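Local atomic coordinates of polymerase X (Deinococcus radiodurans, PDB entry 2W9M), a protein that probably catalyses template-directed DNA synthesis from deoxynucleoside triphosphates as a family X DNA polymerase, and also carries a PHP domain that binds zinc ions. Residues A[80-83]-A[84-87]; A[252-255]-A[256-260]; A[431-435]-A[436-440]; A[497-500]-A[501-505]. All coordinates share one frame; numbering follows the deposited sequence.

The four contacts are local, each between side chains a few residues apart near the start of a helix. Contacts 1 and 2 both belong to the polymerase X region yet stand about 46 Å apart between centres, contact 1 near the N-terminal end and contact 2 in the thumb. Contacts 3 and 4 belong to the PHP domain with its zinc ions, their centres about 21 Å apart. Contact 3 is nearest the metals: the side chain of Phe431 is about 8 Å from a bound zinc ion. Contact 1 approaches this region, with nearest atoms about 7 Å from contact 3, whereas contacts 2 and 4 have their nearest atoms about 10 Å apart.

Contact 1 (A[80-83]-A[84-87]); sequences GTFA and PLEA
With CG swung away from its own backbone N (chi1 -165°), Phe82 holds its ring against the pyrrolidine of Pro84, and Leu85, whose CG lies beside its backbone N, brings its branch point to the ring's edge. Pro84 CD sits 3.6 Å from the centroid of the Phe82 ring, only 2° off the ring normal, a nearly ideal CH-pi contact; Pro84 CG extends the cover outward, 3.6 Å from Phe82 CZ. At the rim Leu85 CG lies 3.9 Å from Phe82 CD2, near the ring plane. Beyond this segment the same ring packs on Ala16, Leu17 and Thr20 of helix 10-26 and meets Phe76 of helix 67-79. An alanine in place of Phe82 would remove this ring, and Pro84 would probably lose its CH-pi partner while a gap opened between the three helices. On another side of the turn Thr81 CG2 rests 3.4 Å from Glu86 CG, the glutamate chain being bent at chi2. The backbone settles into its helical pattern with Ala87 N bonded to Ala83 O at 3.1 Å, whereas the bonds from Leu85 N and Glu86 N to Phe82 O are weak. This turn joins helices 67-79 and 83-91 in the N-terminal helical region of the polymerase, with Phe82 at the N-cap and Pro84 in the first turn, where a nitrogen without a hydrogen forfeits no helical bond.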
loop_
_atom_site.group_PDB
_atom_site.type_symbol
_atom_site.label_atom_id
_atom_site.label_comp_id
_atom_site.label_asym_id
_atom_site.label_seq_id
_atom_site.Cartn_x
_atom_site.Cartn_y
_atom_site.Cartn_z
ATOM N N GLY A 80 -16.147 -19.308 -18.061
ATOM C CA GLY A 80 -16.221 -19.794 -16.696
ATOM C C GLY A 80 -15.678 -18.712 -15.784
ATOM O O GLY A 80 -15.047 -18.987 -14.762
ATOM N N THR A 81 -15.930 -17.467 -16.180
ATOM C CA THR A 81 -15.417 -16.291 -15.488
ATOM C C THR A 81 -16.248 -15.065 -15.859
ATOM O O THR A 81 -16.251 -14.639 -17.014
ATOM C CB THR A 81 -13.948 -16.029 -15.861
ATOM O OG1 THR A 81 -13.112 -17.002 -15.223
ATOM C CG2 THR A 81 -13.527 -14.638 -15.426
ATOM N N PHE A 82 -16.951 -14.504 -14.878
ATOM C CA PHE A 82 -17.829 -13.362 -15.122
ATOM C C PHE A 82 -17.026 -12.079 -15.298
ATOM O O PHE A 82 -16.314 -11.651 -14.389
ATOM C CB PHE A 82 -18.845 -13.211 -13.990
ATOM C CG PHE A 82 -19.998 -12.308 -14.328
ATOM C CD1 PHE A 82 -20.669 -12.443 -15.531
ATOM C CD2 PHE A 82 -20.417 -11.332 -13.439
ATOM C CE1 PHE A 82 -21.732 -11.618 -15.844
ATOM C CE2 PHE A 82 -21.478 -10.506 -13.748
ATOM C CZ PHE A 82 -22.137 -10.650 -14.954
ATOM N N ALA A 83 -17.150 -11.470 -16.473
ATOM C CA ALA A 83 -16.340 -10.310 -16.833
ATOM C C ALA A 83 -16.426 -9.167 -15.818
ATOM O O ALA A 83 -15.407 -8.763 -15.257
ATOM C CB ALA A 83 -16.691 -9.819 -18.239
ATOM N N PRO A 84 -17.640 -8.644 -15.581
ATOM C CA PRO A 84 -17.825 -7.512 -14.665
ATOM C C PRO A 84 -17.077 -7.644 -13.332
ATOM O O PRO A 84 -16.563 -6.641 -12.833
ATOM C CB PRO A 84 -19.340 -7.501 -14.440
ATOM C CG PRO A 84 -19.888 -8.004 -15.727
ATOM C CD PRO A 84 -18.916 -9.061 -16.193
ATOM N N LEU A 85 -17.014 -8.848 -12.766
ATOM C CA LEU A 85 -16.313 -9.045 -11.499
ATOM C C LEU A 85 -14.798 -8.931 -11.652
ATOM O O LEU A 85 -14.109 -8.472 -10.739
ATOM C CB LEU A 85 -16.686 -10.387 -10.867
ATOM C CG LEU A 85 -18.129 -10.472 -10.370
ATOM C CD1 LEU A 85 -18.404 -11.820 -9.717
ATOM C CD2 LEU A 85 -18.414 -9.336 -9.405
ATOM N N GLU A 86 -14.283 -9.342 -12.807
ATOM C CA GLU A 86 -12.857 -9.213 -13.090
ATOM C C GLU A 86 -12.455 -7.752 -13.247
ATOM O O GLU A 86 -11.393 -7.339 -12.787
ATOM C CB GLU A 86 -12.482 -10.004 -14.341
ATOM C CG GLU A 86 -12.837 -11.479 -14.271
ATOM C CD GLU A 86 -12.120 -12.209 -13.146
ATOM O OE1 GLU A 86 -11.998 -11.642 -12.038
ATOM O OE2 GLU A 86 -11.682 -13.357 -13.369
ATOM N N ALA A 87 -13.313 -6.977 -13.901
ATOM C CA ALA A 87 -13.099 -5.543 -14.041
ATOM C C ALA A 87 -12.995 -4.903 -12.666
ATOM O O ALA A 87 -12.084 -4.117 -12.408
ATOM C CB ALA A 87 -14.229 -4.906 -14.840
#

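Contact 2 (A[252-255]-A[256-260]); sequences GEHF and AGQVQ
The imidazole of His254 carries Gln258 over one face, and the phenyl ring of Phe255 carries Val259 over one of its own, two i to i+4 pairs on adjacent tracks of helix 253-264 in the polymerase beta-like thumb. In the first pair the side chains run side by side in the same direction, ring and amide planes only 17° apart. Gln258 CG makes a CH-pi contact, 4.2 Å from the centroid of the His254 ring, and lies 3.8 Å from His254 NE2. The glutamine chain bends at chi2, and its amide continues outward alongside the imidazole, nearly parallel to it. His254 NE2 is itself hydrogen-bonded to Asp309 OD2, a bond that should fix the ring's rotation, and Gln258 also touches Asp309. An alanine at Gln258 would remove the CG methylene from this face and the amide beside it, which would probably open a gap next to the imidazole and leave it less firmly held. The second pair is looser. Phe255, its CG turned away from the backbone N (chi1 175°), presents a face to Val259 CB, which stands 4.1 Å above the Phe255 ring plane and toward its rim; Leu248 and Arg304 also pack on this ring. Underneath, Val259 N bonds to Phe255 O at 2.8 Å. The first rung, at the helix start, is equally short but bent at its acceptor: Ala256 N meets Gly252 O at 2.8 Å from a position 53° out of the carbonyl plane.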
loop_
_atom_site.group_PDB
_atom_site.type_symbol
_atom_site.label_atom_id
_atom_site.label_comp_id
_atom_site.label_asym_id
_atom_site.label_seq_id
_atom_site.Cartn_x
_atom_site.Cartn_y
_atom_site.Cartn_z
ATOM N N GLY A 252 17.218 -9.789 9.979
ATOM C CA GLY A 252 18.202 -10.745 10.444
ATOM C C GLY A 252 18.708 -11.722 9.393
ATOM O O GLY A 252 19.679 -11.432 8.697
ATOM N N GLU A 253 18.034 -12.865 9.267
ATOM C CA GLU A 253 18.589 -14.052 8.592
ATOM C C GLU A 253 19.787 -13.833 7.662
ATOM O O GLU A 253 20.902 -14.234 7.994
ATOM C CB GLU A 253 17.498 -14.893 7.915
ATOM C CG GLU A 253 16.843 -15.901 8.860
ATOM C CD GLU A 253 15.923 -16.885 8.153
ATOM O OE1 GLU A 253 15.595 -16.659 6.969
ATOM O OE2 GLU A 253 15.522 -17.890 8.782
ATOM N N HIS A 254 19.572 -13.207 6.509
ATOM C CA HIS A 254 20.678 -12.997 5.581
ATOM C C HIS A 254 21.812 -12.203 6.216
ATOM O O HIS A 254 22.977 -12.592 6.127
ATOM C CB HIS A 254 20.230 -12.301 4.298
ATOM C CG HIS A 254 21.371 -11.849 3.441
ATOM N ND1 HIS A 254 21.997 -12.682 2.535
ATOM C CD2 HIS A 254 22.016 -10.662 3.368
ATOM C CE1 HIS A 254 22.967 -12.020 1.932
ATOM N NE2 HIS A 254 23.003 -10.793 2.418
ATOM N N PHE A 255 21.468 -11.085 6.844
ATOM C CA PHE A 255 22.469 -10.236 7.477
ATOM C C PHE A 255 23.138 -10.930 8.668
ATOM O O PHE A 255 24.349 -10.827 8.853
ATOM C CB PHE A 255 21.851 -8.902 7.909
ATOM C CG PHE A 255 22.793 -8.024 8.683
ATOM C CD1 PHE A 255 23.769 -7.293 8.032
ATOM C CD2 PHE A 255 22.705 -7.934 10.065
ATOM C CE1 PHE A 255 24.637 -6.488 8.740
ATOM C CE2 PHE A 255 23.574 -7.128 10.775
ATOM C CZ PHE A 255 24.541 -6.407 10.110
ATOM N N ALA A 256 22.341 -11.626 9.473
ATOM C CA ALA A 256 22.854 -12.362 10.623
ATOM C C ALA A 256 23.994 -13.288 10.211
ATOM O O ALA A 256 25.055 -13.295 10.831
ATOM C CB ALA A 256 21.734 -13.158 11.282
ATOM N N GLY A 257 23.766 -14.076 9.164
ATOM C CA GLY A 257 24.790 -14.962 8.646
ATOM C C GLY A 257 26.017 -14.184 8.215
ATOM O O GLY A 257 27.148 -14.601 8.452
ATOM N N GLN A 258 25.788 -13.041 7.582
ATOM C CA GLN A 258 26.873 -12.185 7.125
ATOM C C GLN A 258 27.753 -11.724 8.285
ATOM O O GLN A 258 28.975 -11.820 8.223
ATOM C CB GLN A 258 26.308 -10.969 6.386
ATOM C CG GLN A 258 25.813 -11.263 4.982
ATOM C CD GLN A 258 26.738 -10.717 3.907
ATOM O OE1 GLN A 258 27.246 -9.599 4.017
ATOM N NE2 GLN A 258 26.950 -11.499 2.856
ATOM N N VAL A 259 27.120 -11.226 9.342
ATOM C CA VAL A 259 27.840 -10.593 10.438
ATOM C C VAL A 259 28.528 -11.621 11.336
ATOM O O VAL A 259 29.547 -11.329 11.962
ATOM C CB VAL A 259 26.914 -9.670 11.271
ATOM C CG1 VAL A 259 26.186 -10.458 12.343
ATOM C CG2 VAL A 259 27.715 -8.542 11.893
ATOM N N GLN A 260 27.966 -12.823 11.393
ATOM C CA GLN A 260 28.594 -13.923 12.113
ATOM C C GLN A 260 29.835 -14.402 11.368
ATOM O O GLN A 260 30.884 -14.626 11.971
ATOM C CB GLN A 260 27.605 -15.071 12.308
ATOM C CG GLN A 260 26.747 -14.930 13.543
ATOM C CD GLN A 260 25.632 -15.948 13.589
ATOM O OE1 GLN A 260 25.039 -16.280 12.563
ATOM N NE2 GLN A 260 25.334 -16.446 14.784
#

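Contact 3 (A[431-435]-A[436-440]); sequences FTLDA and ARQTE
The firm part of this turn is its backbone and the grip of Thr439 on Ala435, while Leu433, Arg437 and the Asp434 carboxylate meet more loosely on the outside. Gln438 N bonds Asp434 O at 3.0 Å, fairly straight at 158°. Ala435 O accepts twice, from Thr439 N at 2.9 Å, close to the carbonyl direction, and from Thr439 OG1 at 3.0 Å, well above the carbonyl plane. The hydroxyl can fold back like this because it stands beside its own backbone N (chi1 -63°), and the same oxygen is also hydrogen-bonded to Asp471 N. Gln438 NE2 bonds Asn430 O and, at 2.8 Å, a water that lies within hydrogen-bonding distance of Leu433 O, while OE1 takes Arg441 NH1; the amide is therefore fixed at both ends. On the slacker, exposed side Leu433 CD2 lies over one face of the Arg437 guanidinium, 4.0 Å above its plane and near the rim. The carboxylate of Asp434 lies against the aliphatic stem of Arg437, OD2 3.7 Å from Arg437 CB, and Asp434 OD2 stays 5.1 Å from Arg437 NE, too far for a salt bridge. This is the first turn of helix 435-446, with Asp434 at the N-cap and a threonine hydroxyl bonded back one turn, following strand 422-426 of the parallel PHP sheet and the zinc ligand His428, which Phe431 neighbours.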
loop_
_atom_site.group_PDB
_atom_site.type_symbol
_atom_site.label_atom_id
_atom_site.label_comp_id
_atom_site.label_asym_id
_atom_site.label_seq_id
_atom_site.Cartn_x
_atom_site.Cartn_y
_atom_site.Cartn_z
ATOM N N PHE A 431 -5.264 -6.856 -17.415
ATOM C CA PHE A 431 -4.052 -7.313 -16.747
ATOM C C PHE A 431 -3.429 -8.524 -17.436
ATOM O O PHE A 431 -2.334 -8.958 -17.075
ATOM C CB PHE A 431 -4.341 -7.639 -15.280
ATOM C CG PHE A 431 -4.468 -6.426 -14.402
ATOM C CD1 PHE A 431 -5.441 -5.473 -14.649
ATOM C CD2 PHE A 431 -3.615 -6.244 -13.327
ATOM C CE1 PHE A 431 -5.557 -4.357 -13.841
ATOM C CE2 PHE A 431 -3.728 -5.131 -12.517
ATOM C CZ PHE A 431 -4.699 -4.186 -12.774
ATOM N N THR A 432 -4.123 -9.067 -18.431
ATOM C CA THR A 432 -3.669 -10.301 -19.065
ATOM C C THR A 432 -3.179 -10.133 -20.508
ATOM O O THR A 432 -2.954 -11.118 -21.213
ATOM C CB THR A 432 -4.743 -11.406 -18.988
ATOM O OG1 THR A 432 -6.028 -10.853 -19.302
ATOM C CG2 THR A 432 -4.786 -12.001 -17.588
ATOM N N LEU A 433 -3.007 -8.890 -20.943
ATOM C CA LEU A 433 -2.350 -8.633 -22.216
ATOM C C LEU A 433 -0.970 -9.285 -22.204
ATOM O O LEU A 433 -0.330 -9.375 -21.155
ATOM C CB LEU A 433 -2.212 -7.131 -22.453
ATOM C CG LEU A 433 -3.292 -6.388 -23.240
ATOM C CD1 LEU A 433 -4.683 -6.708 -22.725
ATOM C CD2 LEU A 433 -3.024 -4.890 -23.185
ATOM N N ASP A 434 -0.509 -9.744 -23.363
ATOM C CA ASP A 434 0.837 -10.303 -23.464
ATOM C C ASP A 434 1.885 -9.236 -23.150
ATOM O O ASP A 434 1.620 -8.043 -23.292
ATOM C CB ASP A 434 1.083 -10.907 -24.851
ATOM C CG ASP A 434 0.555 -10.034 -25.974
ATOM O OD1 ASP A 434 1.366 -9.609 -26.828
ATOM O OD2 ASP A 434 -0.669 -9.769 -26.002
ATOM N N ALA A 435 3.068 -9.673 -22.725
ATOM C CA ALA A 435 4.117 -8.754 -22.296
ATOM C C ALA A 435 4.385 -7.620 -23.288
ATOM O O ALA A 435 4.442 -6.452 -22.903
ATOM C CB ALA A 435 5.398 -9.514 -21.996
ATOM N N ALA A 436 4.551 -7.962 -24.563
ATOM C CA ALA A 436 4.916 -6.973 -25.576
ATOM C C ALA A 436 3.819 -5.932 -25.824
ATOM O O ALA A 436 4.107 -4.760 -26.076
ATOM C CB ALA A 436 5.309 -7.660 -26.876
ATOM N N ARG A 437 2.564 -6.362 -25.758
ATOM C CA ARG A 437 1.445 -5.435 -25.890
ATOM C C ARG A 437 1.322 -4.522 -24.671
ATOM O O ARG A 437 1.016 -3.335 -24.797
ATOM C CB ARG A 437 0.140 -6.198 -26.128
ATOM C CG ARG A 437 -0.345 -6.151 -27.570
ATOM C CD ARG A 437 -1.337 -5.011 -27.768
ATOM N NE ARG A 437 -2.722 -5.481 -27.730
ATOM C CZ ARG A 437 -3.753 -4.754 -27.305
ATOM N NH1 ARG A 437 -3.555 -3.521 -26.857
ATOM N NH2 ARG A 437 -4.980 -5.266 -27.315
ATOM N N GLN A 438 1.571 -5.083 -23.492
ATOM C CA GLN A 438 1.463 -4.344 -22.241
ATOM C C GLN A 438 2.557 -3.285 -22.137
ATOM O O GLN A 438 2.307 -2.158 -21.705
ATOM C CB GLN A 438 1.549 -5.303 -21.052
ATOM C CG GLN A 438 1.147 -4.680 -19.725
ATOM C CD GLN A 438 -0.356 -4.602 -19.552
ATOM O OE1 GLN A 438 -0.964 -3.557 -19.772
ATOM N NE2 GLN A 438 -0.965 -5.717 -19.163
ATOM N N THR A 439 3.771 -3.658 -22.528
ATOM C CA THR A 439 4.895 -2.733 -22.518
ATOM C C THR A 439 4.651 -1.546 -23.450
ATOM O O THR A 439 4.873 -0.394 -23.069
ATOM C CB THR A 439 6.202 -3.440 -22.926
ATOM O OG1 THR A 439 6.515 -4.450 -21.960
ATOM C CG2 THR A 439 7.350 -2.444 -22.999
ATOM N N GLU A 440 4.199 -1.831 -24.669
ATOM C CA GLU A 440 3.905 -0.783 -25.643
ATOM C C GLU A 440 2.832 0.159 -25.103
ATOM O O GLU A 440 2.896 1.370 -25.299
ATOM C CB GLU A 440 3.449 -1.400 -26.968
ATOM C CG GLU A 440 3.196 -0.392 -28.078
ATOM C CD GLU A 440 2.679 -1.041 -29.354
ATOM O OE1 GLU A 440 1.737 -0.488 -29.964
ATOM O OE2 GLU A 440 3.209 -2.107 -29.745
HETATM O O HOH W 1 0.529 -8.116 -18.848
#

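Contact 4 (A[497-500]-A[501-505]); sequences LDWR and EALRW
Leu497 lies across Glu501 at about a right angle, CD1 3.9 Å from Glu501 CB, while its other methyl, CD2, comes to 4.3 Å from Ala502 CB. Two residues on, Trp499 and Leu503 run side by side, and Leu503 CD2 meets the edge of the indole at CZ3, 4.2 Å away. Arg500, extended from CG to NE, lays its guanidinium over the same indole, Trp499 CZ2 standing 3.5 Å above the guanidinium plane. The guanidinium is held there by Asp498: Arg500 NH1 donates to the syn lone pair of Asp498 OD1 at 3.0 Å, almost straight at 165°. Asp498 OD1 also accepts weakly from Arg500 N, capping the helix. Further along, Arg504 NH1 bonds Glu501 OE1 at 2.7 Å, in the guanidinium plane. A second shell of charge positions these groups: Arg460 pairs with Asp498 OD2, Glu193 with Arg500 NH2 and Asp473 with Arg504 NH2, while Lys535 makes a cation-pi contact with Trp499. Capped by Asp498, the short helix 499-505 is the crossover of a beta-alpha-beta unit joining parallel strands 485-489 and 511-514 of the zinc-binding PHP domain.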
loop_
_atom_site.group_PDB
_atom_site.type_symbol
_atom_site.label_atom_id
_atom_site.label_comp_id
_atom_site.label_asym_id
_atom_site.label_seq_id
_atom_site.Cartn_x
_atom_site.Cartn_y
_atom_site.Cartn_z
ATOM N N LEU A 497 6.104 1.433 -7.313
ATOM C CA LEU A 497 7.315 0.687 -7.685
ATOM C C LEU A 497 8.092 -0.009 -6.561
ATOM O O LEU A 497 8.327 0.569 -5.500
ATOM C CB LEU A 497 8.261 1.652 -8.404
ATOM C CG LEU A 497 9.487 1.096 -9.120
ATOM C CD1 LEU A 497 9.062 0.288 -10.343
ATOM C CD2 LEU A 497 10.425 2.237 -9.515
ATOM N N ASP A 498 8.502 -1.250 -6.815
ATOM C CA ASP A 498 9.289 -2.017 -5.852
ATOM C C ASP A 498 10.586 -1.287 -5.522
ATOM O O ASP A 498 11.187 -0.665 -6.399
ATOM C CB ASP A 498 9.601 -3.408 -6.410
ATOM C CG ASP A 498 10.151 -4.349 -5.354
ATOM O OD1 ASP A 498 11.255 -4.885 -5.566
ATOM O OD2 ASP A 498 9.486 -4.548 -4.311
ATOM N N TRP A 499 11.021 -1.361 -4.265
ATOM C CA TRP A 499 12.227 -0.644 -3.849
ATOM C C TRP A 499 13.466 -1.179 -4.556
ATOM O O TRP A 499 14.455 -0.467 -4.708
ATOM C CB TRP A 499 12.414 -0.665 -2.327
ATOM C CG TRP A 499 12.729 -2.016 -1.756
ATOM C CD1 TRP A 499 11.842 -2.901 -1.217
ATOM C CD2 TRP A 499 14.020 -2.634 -1.659
ATOM N NE1 TRP A 499 12.497 -4.033 -0.797
ATOM C CE2 TRP A 499 13.833 -3.894 -1.056
ATOM C CE3 TRP A 499 15.310 -2.248 -2.029
ATOM C CZ2 TRP A 499 14.893 -4.767 -0.812
ATOM C CZ3 TRP A 499 16.358 -3.115 -1.783
ATOM C CH2 TRP A 499 16.142 -4.360 -1.182
ATOM N N ARG A 500 13.404 -2.430 -5.002
ATOM C CA ARG A 500 14.522 -3.025 -5.721
ATOM C C ARG A 500 14.734 -2.349 -7.063
ATOM O O ARG A 500 15.865 -2.117 -7.469
ATOM C CB ARG A 500 14.314 -4.529 -5.904
ATOM C CG ARG A 500 14.515 -5.319 -4.626
ATOM C CD ARG A 500 13.821 -6.665 -4.677
ATOM N NE ARG A 500 13.714 -7.250 -3.345
ATOM C CZ ARG A 500 12.726 -6.990 -2.495
ATOM N NH1 ARG A 500 11.754 -6.157 -2.842
ATOM N NH2 ARG A 500 12.709 -7.561 -1.299
ATOM N N GLU A 501 13.644 -2.030 -7.751
ATOM C CA GLU A 501 13.735 -1.343 -9.036
ATOM C C GLU A 501 14.090 0.133 -8.859
ATOM O O GLU A 501 14.795 0.710 -9.685
ATOM C CB GLU A 501 12.438 -1.494 -9.826
ATOM C CG GLU A 501 12.091 -2.937 -10.169
ATOM C CD GLU A 501 13.127 -3.600 -11.065
ATOM O OE1 GLU A 501 14.020 -2.892 -11.581
ATOM O OE2 GLU A 501 13.045 -4.831 -11.256
ATOM N N ALA A 502 13.603 0.734 -7.778
ATOM C CA ALA A 502 13.952 2.109 -7.431
ATOM C C ALA A 502 15.442 2.238 -7.121
ATOM O O ALA A 502 16.070 3.237 -7.458
ATOM C CB ALA A 502 13.127 2.581 -6.246
ATOM N N LEU A 503 15.997 1.223 -6.467
ATOM C CA LEU A 503 17.423 1.192 -6.155
ATOM C C LEU A 503 18.253 1.223 -7.434
ATOM O O LEU A 503 19.261 1.918 -7.510
ATOM C CB LEU A 503 17.770 -0.057 -5.332
ATOM C CG LEU A 503 19.235 -0.234 -4.923
ATOM C CD1 LEU A 503 19.715 0.945 -4.095
ATOM C CD2 LEU A 503 19.421 -1.535 -4.161
ATOM N N ARG A 504 17.815 0.472 -8.439
ATOM C CA ARG A 504 18.527 0.403 -9.710
ATOM C C ARG A 504 18.414 1.683 -10.533
ATOM O O ARG A 504 19.293 1.988 -11.335
ATOM C CB ARG A 504 18.027 -0.786 -10.538
ATOM C CG ARG A 504 18.502 -2.137 -10.029
ATOM C CD ARG A 504 17.907 -3.287 -10.829
ATOM N NE ARG A 504 18.374 -3.311 -12.213
ATOM C CZ ARG A 504 17.580 -3.239 -13.277
ATOM N NH1 ARG A 504 16.268 -3.141 -13.124
ATOM N NH2 ARG A 504 18.094 -3.276 -14.499
ATOM N N TRP A 505 17.329 2.429 -10.337
ATOM C CA TRP A 505 17.026 3.587 -11.179
ATOM C C TRP A 505 17.143 4.925 -10.452
ATOM O O TRP A 505 16.788 5.965 -11.009
ATOM C CB TRP A 505 15.617 3.460 -11.774
ATOM C CG TRP A 505 15.518 2.514 -12.930
ATOM C CD1 TRP A 505 15.366 1.159 -12.874
ATOM C CD2 TRP A 505 15.558 2.855 -14.323
ATOM N NE1 TRP A 505 15.309 0.634 -14.146
ATOM C CE2 TRP A 505 15.426 1.658 -15.054
ATOM C CE3 TRP A 505 15.690 4.060 -15.024
ATOM C CZ2 TRP A 505 15.426 1.626 -16.447
ATOM C CZ3 TRP A 505 15.689 4.031 -16.406
ATOM C CH2 TRP A 505 15.558 2.823 -17.103
#